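Local coordinates for ZT_dimer domain-containing protein (Thermotoga maritima, PDB 6VDA) that is the zinc-binding, probably dimerising C-terminal domain of CzcD, a cation diffusion facilitator thought to carry metal cations across the membrane, at residues L9-Y12 and D13-A17. Numbering follows the deposited sequence.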
# COMPACT_ATOMS: atom_id res chain seq x y z
N LEU A 9 14.08 18.32 -8.30
CA LEU A 9 13.55 18.10 -9.67
C LEU A 9 14.27 16.93 -10.34
O LEU A 9 13.56 16.07 -10.90
CB LEU A 9 13.75 19.38 -10.49
CG LEU A 9 13.02 19.43 -11.82
CD1 LEU A 9 11.52 19.59 -11.60
CD2 LEU A 9 13.56 20.55 -12.69
N ASP A 10 15.61 16.93 -10.31
CA ASP A 10 16.48 15.86 -10.86
C ASP A 10 15.88 14.52 -10.43
O ASP A 10 15.71 13.63 -11.28
CB ASP A 10 17.94 16.00 -10.44
CG ASP A 10 18.90 15.54 -11.53
OD1 ASP A 10 18.92 16.20 -12.60
OD2 ASP A 10 19.57 14.47 -11.32
N MET A 11 15.52 14.40 -9.15
CA MET A 11 15.03 13.13 -8.53
C MET A 11 13.68 12.73 -9.14
O MET A 11 13.56 11.55 -9.54
CB MET A 11 14.88 13.26 -7.01
CG MET A 11 14.21 12.05 -6.37
SD MET A 11 15.10 10.50 -6.65
CE MET A 11 16.29 10.61 -5.32
N TYR A 12 12.69 13.63 -9.17
CA TYR A 12 11.34 13.36 -9.76
C TYR A 12 11.54 12.94 -11.21
O TYR A 12 10.86 12.00 -11.65
CB TYR A 12 10.37 14.54 -9.62
CG TYR A 12 9.74 14.69 -8.26
CD1 TYR A 12 8.94 13.69 -7.73
CD2 TYR A 12 9.95 15.82 -7.49
CE1 TYR A 12 8.38 13.80 -6.47
CE2 TYR A 12 9.39 15.95 -6.22
CZ TYR A 12 8.59 14.94 -5.71
OH TYR A 12 8.03 15.06 -4.47
N ASP A 13 12.49 13.58 -11.92
CA ASP A 13 12.80 13.29 -13.34
C ASP A 13 13.23 11.83 -13.46
O ASP A 13 12.65 11.12 -14.30
CB ASP A 13 13.84 14.27 -13.91
CG ASP A 13 13.29 15.66 -14.24
OD1 ASP A 13 12.07 15.78 -14.43
OD2 ASP A 13 14.10 16.60 -14.32
N ASP A 14 14.15 11.37 -12.61
CA ASP A 14 14.72 9.99 -12.62
C ASP A 14 13.62 8.96 -12.28
O ASP A 14 13.61 7.89 -12.91
CB ASP A 14 15.93 9.87 -11.69
CG ASP A 14 17.10 10.75 -12.11
OD1 ASP A 14 16.90 11.62 -12.98
OD2 ASP A 14 18.20 10.55 -11.57
N ILE A 15 12.75 9.26 -11.31
CA ILE A 15 11.64 8.37 -10.87
C ILE A 15 10.70 8.17 -12.07
O ILE A 15 10.51 7.02 -12.50
CB ILE A 15 10.88 8.96 -9.66
CG1 ILE A 15 11.77 9.07 -8.42
CG2 ILE A 15 9.62 8.16 -9.38
CD1 ILE A 15 11.22 9.99 -7.35
N PHE A 16 10.15 9.26 -12.61
CA PHE A 16 9.24 9.25 -13.78
C PHE A 16 9.95 8.61 -14.97
O PHE A 16 9.29 7.91 -15.75
CB PHE A 16 8.69 10.65 -14.06
CG PHE A 16 7.49 11.01 -13.24
CD1 PHE A 16 6.22 10.58 -13.62
CD2 PHE A 16 7.61 11.75 -12.07
CE1 PHE A 16 5.11 10.91 -12.86
CE2 PHE A 16 6.49 12.07 -11.31
CZ PHE A 16 5.24 11.65 -11.71
N ALA A 17 11.27 8.82 -15.09
CA ALA A 17 12.10 8.24 -16.17
C ALA A 17 12.07 6.71 -16.08
O ALA A 17 11.90 6.07 -17.12
CB ALA A 17 13.51 8.78 -16.10
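M11 meets I15 one turn further along an amphipathic helix, a clear case of how i to i+4 spacing sorts side chains into an oily face and a charged one. The M11 chain sets out with CG anti to its own nitrogen (chi1 173°), which puts CG 3.8 Å from I15 CD1, and the bend at chi2 lays SD alongside the same branch. I15 turns CG1 the other way, beside its backbone nitrogen, and CD1 comes obliquely to the Y12 ring, 4.4 Å from Y12 CD1. F16 brings its ring edge to the Y12 carbonyl, F16 CD2 lying 3.3 Å from Y12 O, while F16 N donates a nearly straight hydrogen bond (172°) to that oxygen.

On the polar side, D10 OD2 and D14 OD2 are 4.2 Å apart, their carboxylate planes 62° askew. The like charges probably raise the proton affinity of one or both, though R72 offers each a long, weak ion pair. An asparagine at D14 would probably leave R72 with one countercharge fewer.

Within this C-terminal dimerisation domain of the zinc transporter family, M11 and Y12 pack on I33 of strand 26-36, and I15 reaches I42 and M44 of strand 39-48 and M68 of helix 54-71, seating helix 6-19 against sheet and helix alike.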